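Local coordinates for Adp-heptose LPS heptosyltransferase II (Escherichia coli, PDB 1PSW), which catalyses the transfer of the second heptose from ADP-heptose onto the heptosyl-Kdo2-lipid A module during synthesis of the lipopolysaccharide core, at residues A203-Q208 with Q333-E338; P282-Y287 with E337-L342; P181-C186 with E212-V217. All blocks are in the same frame, centred on the assembly; numbering follows the deposited sequence.

Contact 1: A203-Q208 with Q333-E338; sequences AELAKQ and QRVLEE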
# COMPACT_ATOMS: atom_id res chain seq x y z
N ALA A 203 15.83 4.62 15.90
CA ALA A 203 17.11 5.32 15.97
C ALA A 203 18.24 4.36 16.32
O ALA A 203 19.31 4.39 15.70
CB ALA A 203 17.04 6.44 17.00
N GLU A 204 18.01 3.51 17.32
CA GLU A 204 19.00 2.53 17.74
C GLU A 204 19.32 1.58 16.58
O GLU A 204 20.47 1.23 16.34
CB GLU A 204 18.47 1.74 18.95
CG GLU A 204 19.36 0.60 19.42
CD GLU A 204 20.78 1.03 19.72
OE1 GLU A 204 20.96 2.03 20.45
OE2 GLU A 204 21.72 0.37 19.24
N LEU A 205 18.28 1.16 15.86
CA LEU A 205 18.47 0.26 14.72
C LEU A 205 19.29 0.95 13.64
O LEU A 205 20.12 0.31 12.98
CB LEU A 205 17.12 -0.18 14.14
CG LEU A 205 17.21 -1.15 12.94
CD1 LEU A 205 18.00 -2.39 13.34
CD2 LEU A 205 15.81 -1.55 12.48
N ALA A 206 19.06 2.24 13.44
CA ALA A 206 19.80 2.98 12.43
C ALA A 206 21.28 3.04 12.80
O ALA A 206 22.16 2.88 11.93
CB ALA A 206 19.23 4.40 12.28
N LYS A 207 21.58 3.27 14.07
CA LYS A 207 22.97 3.34 14.52
C LYS A 207 23.67 2.02 14.23
O LYS A 207 24.81 1.99 13.77
CB LYS A 207 23.04 3.61 16.03
CG LYS A 207 22.47 4.93 16.45
CD LYS A 207 22.56 5.11 17.95
CE LYS A 207 21.92 6.42 18.36
NZ LYS A 207 21.83 6.59 19.83
N GLN A 208 22.97 0.92 14.51
CA GLN A 208 23.52 -0.41 14.28
C GLN A 208 23.77 -0.68 12.80
O GLN A 208 24.78 -1.27 12.43
CB GLN A 208 22.55 -1.46 14.82
CG GLN A 208 22.28 -1.39 16.31
CD GLN A 208 23.42 -1.94 17.14
OE1 GLN A 208 24.45 -1.28 17.33
NE2 GLN A 208 23.26 -3.17 17.62
N GLN A 333 17.68 -5.18 18.56
CA GLN A 333 18.55 -6.33 18.31
C GLN A 333 17.77 -7.48 17.66
O GLN A 333 18.29 -8.15 16.77
CB GLN A 333 19.19 -6.81 19.62
CG GLN A 333 20.23 -7.90 19.41
CD GLN A 333 21.33 -7.49 18.43
OE1 GLN A 333 22.00 -6.47 18.62
NE2 GLN A 333 21.51 -8.28 17.38
N ARG A 334 16.54 -7.71 18.10
CA ARG A 334 15.73 -8.77 17.51
C ARG A 334 15.48 -8.46 16.03
O ARG A 334 15.64 -9.32 15.17
CB ARG A 334 14.38 -8.89 18.24
CG ARG A 334 13.43 -9.91 17.65
CD ARG A 334 12.05 -9.82 18.31
NE ARG A 334 12.07 -10.26 19.71
CZ ARG A 334 11.84 -11.50 20.11
NH1 ARG A 334 11.58 -12.45 19.22
NH2 ARG A 334 11.87 -11.80 21.40
N VAL A 335 15.11 -7.21 15.76
CA VAL A 335 14.84 -6.76 14.39
C VAL A 335 16.11 -6.81 13.54
O VAL A 335 16.08 -7.24 12.38
CB VAL A 335 14.27 -5.32 14.40
CG1 VAL A 335 14.03 -4.83 12.97
CG2 VAL A 335 12.95 -5.29 15.17
N LEU A 336 17.22 -6.36 14.10
CA LEU A 336 18.49 -6.36 13.38
C LEU A 336 18.88 -7.77 12.93
O LEU A 336 19.36 -7.97 11.82
CB LEU A 336 19.60 -5.77 14.25
CG LEU A 336 21.00 -5.77 13.65
CD1 LEU A 336 21.03 -4.92 12.39
CD2 LEU A 336 21.99 -5.24 14.68
N GLU A 337 18.68 -8.74 13.82
CA GLU A 337 19.00 -10.13 13.52
C GLU A 337 18.16 -10.67 12.37
O GLU A 337 18.66 -11.39 11.50
CB GLU A 337 18.79 -11.00 14.76
CG GLU A 337 19.96 -10.97 15.72
CD GLU A 337 19.67 -11.73 17.01
OE1 GLU A 337 19.07 -12.82 16.93
OE2 GLU A 337 20.07 -11.24 18.09
N GLU A 338 16.87 -10.33 12.38
CA GLU A 338 15.97 -10.78 11.32
C GLU A 338 16.35 -10.10 10.01
O GLU A 338 16.30 -10.71 8.93
CB GLU A 338 14.52 -10.42 11.68
CG GLU A 338 13.51 -10.87 10.64
CD GLU A 338 13.26 -12.36 10.69
OE1 GLU A 338 12.77 -12.84 11.74
OE2 GLU A 338 13.55 -13.06 9.69
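Gln-333, at the start of segment 333-338, meets Gln-208 loosely: its OE1 lies 3.7 Å from Gln-208 NE2, too far for a hydrogen bond, with the two amide planes almost perpendicular. Its own NE2 makes a weak bond to Glu-337 OE2 one turn later. Both glutamines lie at the solvent-facing border, where polar ends are easily accommodated. Val-335 presents CG1 to Leu-205 CD2 at 3.8 Å; short and branched, it crosses the leucine at about a right angle and meets it with one methyl. Leu-336 does most on this side. Its CB takes Leu-205 CD1 at 3.8 Å, while CD2 lies across the Gln-208 chain, 3.8 Å from both CB and NE2 of that residue. With CG anti to the backbone N (chi1 -179°), the branch point of Leu-205 reaches toward the other helix, and its two methyls divide, CD2 to Val-335 and CD1 to Leu-336. The helix axes, 9.9 Å apart at closest and crossing at -45°, leave room for one layer of such side chains. Helices 199-211 and 332-347 thus lie next to each other on the sheet, with Leu-205 resting on Phe-185 of strand 182-186 and Val-335 on Leu-286 of strand 283-287.

Contact 2: P282-Y287 with E337-L342; sequences PLVALY and EELNAL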
# COMPACT_ATOMS: atom_id res chain seq x y z
N PRO A 282 13.07 -7.34 0.41
CA PRO A 282 13.09 -8.02 1.71
C PRO A 282 12.51 -7.01 2.69
O PRO A 282 12.84 -5.82 2.63
CB PRO A 282 14.57 -8.26 1.95
CG PRO A 282 15.10 -8.48 0.56
CD PRO A 282 14.40 -7.38 -0.23
N LEU A 283 11.66 -7.48 3.59
CA LEU A 283 11.03 -6.57 4.53
C LEU A 283 10.72 -7.22 5.87
O LEU A 283 10.41 -8.40 5.95
CB LEU A 283 9.76 -6.00 3.90
CG LEU A 283 8.69 -5.33 4.76
CD1 LEU A 283 8.24 -4.01 4.15
CD2 LEU A 283 7.51 -6.29 4.88
N VAL A 284 10.83 -6.42 6.92
CA VAL A 284 10.54 -6.89 8.27
C VAL A 284 9.39 -5.99 8.73
O VAL A 284 9.54 -4.77 8.82
CB VAL A 284 11.74 -6.71 9.22
CG1 VAL A 284 11.37 -7.15 10.63
CG2 VAL A 284 12.93 -7.52 8.72
N ALA A 285 8.24 -6.60 9.01
CA ALA A 285 7.05 -5.89 9.44
C ALA A 285 6.80 -6.10 10.93
O ALA A 285 6.63 -7.22 11.40
CB ALA A 285 5.85 -6.36 8.62
N LEU A 286 6.78 -4.99 11.67
CA LEU A 286 6.59 -5.01 13.11
C LEU A 286 5.15 -4.78 13.56
O LEU A 286 4.57 -3.73 13.29
CB LEU A 286 7.50 -3.97 13.75
CG LEU A 286 8.94 -4.01 13.21
CD1 LEU A 286 9.78 -2.96 13.93
CD2 LEU A 286 9.55 -5.41 13.41
N TYR A 287 4.60 -5.77 14.25
CA TYR A 287 3.22 -5.70 14.74
C TYR A 287 3.12 -5.66 16.25
O TYR A 287 3.92 -6.27 16.96
CB TYR A 287 2.42 -6.90 14.24
CG TYR A 287 2.06 -6.85 12.78
CD1 TYR A 287 3.01 -7.10 11.79
CD2 TYR A 287 0.75 -6.57 12.38
CE1 TYR A 287 2.67 -7.06 10.44
CE2 TYR A 287 0.40 -6.53 11.03
CZ TYR A 287 1.36 -6.78 10.07
OH TYR A 287 1.01 -6.77 8.74
N GLU A 337 18.68 -8.74 13.82
CA GLU A 337 19.00 -10.13 13.52
C GLU A 337 18.16 -10.67 12.37
O GLU A 337 18.66 -11.39 11.50
CB GLU A 337 18.79 -11.00 14.76
CG GLU A 337 19.96 -10.97 15.72
CD GLU A 337 19.67 -11.73 17.01
OE1 GLU A 337 19.07 -12.82 16.93
OE2 GLU A 337 20.07 -11.24 18.09
N GLU A 338 16.87 -10.33 12.38
CA GLU A 338 15.97 -10.78 11.32
C GLU A 338 16.35 -10.10 10.01
O GLU A 338 16.30 -10.71 8.93
CB GLU A 338 14.52 -10.42 11.68
CG GLU A 338 13.51 -10.87 10.64
CD GLU A 338 13.26 -12.36 10.69
OE1 GLU A 338 12.77 -12.84 11.74
OE2 GLU A 338 13.55 -13.06 9.69
N LEU A 339 16.73 -8.83 10.10
CA LEU A 339 17.11 -8.05 8.94
C LEU A 339 18.40 -8.57 8.30
O LEU A 339 18.44 -8.81 7.09
CB LEU A 339 17.25 -6.57 9.33
CG LEU A 339 17.26 -5.53 8.21
CD1 LEU A 339 15.94 -5.58 7.44
CD2 LEU A 339 17.47 -4.14 8.81
N ASN A 340 19.45 -8.75 9.09
CA ASN A 340 20.71 -9.24 8.52
C ASN A 340 20.54 -10.59 7.82
O ASN A 340 21.23 -10.88 6.84
CB ASN A 340 21.79 -9.36 9.60
CG ASN A 340 22.29 -8.02 10.08
OD1 ASN A 340 22.46 -7.09 9.30
ND2 ASN A 340 22.54 -7.91 11.38
N ALA A 341 19.61 -11.40 8.30
CA ALA A 341 19.36 -12.72 7.70
C ALA A 341 18.81 -12.58 6.29
O ALA A 341 19.27 -13.24 5.36
CB ALA A 341 18.40 -13.52 8.57
N LEU A 342 17.80 -11.72 6.14
CA LEU A 342 17.18 -11.49 4.84
C LEU A 342 18.16 -10.78 3.91
O LEU A 342 18.13 -10.99 2.70
CB LEU A 342 15.92 -10.64 4.99
CG LEU A 342 14.71 -11.26 5.73
CD1 LEU A 342 13.64 -10.19 5.92
CD2 LEU A 342 14.16 -12.44 4.94
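Strand 283-287 and the helical segment 337-342 run nearly antiparallel, at 157°, with their axes 8.7 Å apart at the closest point, a spacing that one layer of aliphatic side chains can fill. Val-284 occupies the middle of that layer. Its CB points to the helix, and its CG2 alone meets three helix residues: Leu-339 CD1 at 3.8 Å, Glu-338 CG at 3.9 Å and Leu-342 CD1 at 3.9 Å. A beta-branched residue suits the place, since it favours the extended backbone and offers a compact, rigid apolar group.

Leu-342, one turn after Glu-338, reaches further along the strand. Its CG lies beside the backbone N (chi1 -67°) and the chain then runs on extended, which brings CD1 to 3.7 Å from the carbonyl O of Leu-283 as well as onto Val-284. Nearer the backbone, its CB faces Pro-282 CB at 4.1 Å, where the proline ring brings an apolar surface to the start of the strand. Glu-338 contributes only the aliphatic part of its chain; the bend at chi2 (75°) turns its carboxylate away from the valine, and the side chain also touches Arg-303 of strand 302-306. Leu-339, besides meeting Val-284, also rests on Ala-264 and Val-266 of strand 264-268. Leu-283, of opposite direction to Val-284, packs on helix 271-278, so helices cover both faces of this parallel sheet, as expected of the Rossmann-like alpha/beta/alpha domains of GT-B glycosyltransferases.

Contact 3: P181-C186 with E212-V217; sequences PMIGFC and EGYQVV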
# COMPACT_ATOMS: atom_id res chain seq x y z
N PRO A 181 24.99 0.92 0.45
CA PRO A 181 23.66 0.33 0.25
C PRO A 181 22.66 0.94 1.22
O PRO A 181 23.02 1.34 2.33
CB PRO A 181 23.90 -1.16 0.50
CG PRO A 181 25.06 -1.17 1.45
CD PRO A 181 25.96 -0.12 0.86
N MSE A 182 21.39 1.01 0.81
CA MSE A 182 20.37 1.62 1.63
C MSE A 182 19.35 0.69 2.26
O MSE A 182 18.92 -0.31 1.68
CB MSE A 182 19.58 2.64 0.80
CG MSE A 182 20.44 3.48 -0.12
SE MSE A 182 19.38 4.71 -1.17
CE MSE A 182 18.41 3.46 -2.24
N ILE A 183 18.96 1.05 3.48
CA ILE A 183 17.94 0.32 4.21
C ILE A 183 16.86 1.39 4.37
O ILE A 183 17.16 2.53 4.73
CB ILE A 183 18.43 -0.13 5.59
CG1 ILE A 183 19.59 -1.14 5.42
CG2 ILE A 183 17.27 -0.74 6.37
CD1 ILE A 183 19.18 -2.47 4.81
N GLY A 184 15.62 1.03 4.09
CA GLY A 184 14.55 2.00 4.24
C GLY A 184 13.71 1.74 5.48
O GLY A 184 13.44 0.59 5.81
N PHE A 185 13.31 2.81 6.17
CA PHE A 185 12.46 2.72 7.36
C PHE A 185 11.14 3.44 7.05
O PHE A 185 11.13 4.47 6.38
CB PHE A 185 13.08 3.44 8.57
CG PHE A 185 14.28 2.75 9.18
CD1 PHE A 185 14.74 1.53 8.70
CD2 PHE A 185 14.94 3.33 10.27
CE1 PHE A 185 15.84 0.89 9.28
CE2 PHE A 185 16.05 2.71 10.86
CZ PHE A 185 16.50 1.48 10.36
N CYS A 186 10.03 2.90 7.55
CA CYS A 186 8.71 3.51 7.38
C CYS A 186 8.15 3.55 8.79
O CYS A 186 7.32 2.73 9.16
CB CYS A 186 7.83 2.64 6.48
SG CYS A 186 8.47 2.37 4.81
N GLU A 212 27.19 -1.07 10.38
CA GLU A 212 27.43 -2.24 9.53
C GLU A 212 27.78 -1.86 8.10
O GLU A 212 28.02 -2.73 7.26
CB GLU A 212 26.20 -3.16 9.50
CG GLU A 212 25.90 -3.88 10.79
CD GLU A 212 24.79 -4.90 10.65
OE1 GLU A 212 24.19 -5.00 9.56
OE2 GLU A 212 24.51 -5.61 11.63
N GLY A 213 27.78 -0.57 7.80
CA GLY A 213 28.13 -0.13 6.45
C GLY A 213 26.95 0.27 5.58
O GLY A 213 27.12 0.50 4.38
N TYR A 214 25.76 0.37 6.17
CA TYR A 214 24.56 0.77 5.43
C TYR A 214 24.23 2.24 5.68
O TYR A 214 24.81 2.87 6.56
CB TYR A 214 23.36 -0.09 5.87
CG TYR A 214 23.43 -1.54 5.45
CD1 TYR A 214 23.01 -1.94 4.18
CD2 TYR A 214 23.93 -2.52 6.32
CE1 TYR A 214 23.09 -3.27 3.78
CE2 TYR A 214 24.02 -3.86 5.92
CZ TYR A 214 23.59 -4.22 4.65
OH TYR A 214 23.68 -5.53 4.25
N GLN A 215 23.32 2.78 4.88
CA GLN A 215 22.83 4.14 5.09
C GLN A 215 21.33 3.93 5.25
O GLN A 215 20.78 2.95 4.76
CB GLN A 215 23.14 5.05 3.90
CG GLN A 215 22.45 4.72 2.59
CD GLN A 215 22.69 5.79 1.54
OE1 GLN A 215 22.28 6.94 1.71
NE2 GLN A 215 23.37 5.42 0.45
N VAL A 216 20.67 4.85 5.95
CA VAL A 216 19.24 4.72 6.21
C VAL A 216 18.44 5.84 5.56
O VAL A 216 18.90 6.98 5.46
CB VAL A 216 18.99 4.69 7.75
CG1 VAL A 216 17.49 4.68 8.06
CG2 VAL A 216 19.67 3.47 8.35
N VAL A 217 17.24 5.50 5.11
CA VAL A 217 16.34 6.46 4.49
C VAL A 217 14.98 6.27 5.14
O VAL A 217 14.48 5.14 5.23
CB VAL A 217 16.22 6.22 2.96
CG1 VAL A 217 15.30 7.27 2.34
CG2 VAL A 217 17.60 6.27 2.31
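Pro-181 O accepts a hydrogen bond from Gln-215 N at 2.9 Å, the first of four between these segments, which pair parallel strands 182-186 and 215-218 of a beta-alpha-beta unit, with helix 199-211 as the crossover. The ladder continues through Ile-183, whose N and O both bond to the partner strand, to Phe-185 N, and Phe-185 goes on to pair with Phe-219. Gly-213, at positive phi, closes that helix in a Schellman motif; a CB at these backbone angles would collide with the carbonyl oxygen of the residue before, which is why glycine suits the place.

Tyr-214 follows the turn, and its side chain can be traced outward. CB lies 3.8 Å from Pro-181 O. CG, swung beside the backbone N (chi1 -70°), comes to 3.9 Å from Ile-183 CG1. CD1 is wedged between the two residues, 3.5 Å from Pro-181 CG and slightly farther from Ile-183 CG1, both meeting the ring obliquely. CE1 continues along the proline ring, 3.7 Å from Pro-181 CG and 4.0 Å from its CB. An alanine here would remove the ring and would probably leave Pro-181 and the outer end of Ile-183 without their shared apolar cover.

Where Met-182 (selenomethionine) and Gln-215 lie side by side, the glutamine chain covers Met-182 CG, while its NE2 is hydrogen-bonded to the backbone oxygens of Arg-180 and Ser-177, so its buried NE2 is satisfied. On the face that carries Ile-183, Phe-185 offers a ring face to Val-216: CG1 sits over it, offset toward the rim, in a CH-pi contact 3.7 Å from the ring centroid and 16° off the normal.

Overall arrangement
All three contacts belong to one domain, the one built on the second six-stranded parallel sheet, and their centres lie 10 to 13 Å apart. Contact 3 joins two neighbouring strands of that sheet, and helix 199-211, which connects them, supplies one side of contact 1. The C-terminal helix 332-347 supplies the other side and then continues into contact 2, so contacts 1 and 2 share Glu-337 and Glu-338. Along the chain, contact 3 closes before contact 2 opens, whereas contact 1 interleaves with contact 3. Asn-340 probably hydrogen-bonds to Glu-212, linking contacts 2 and 3. The C-terminal helix is thereby packed against both the early and late strands of this domain.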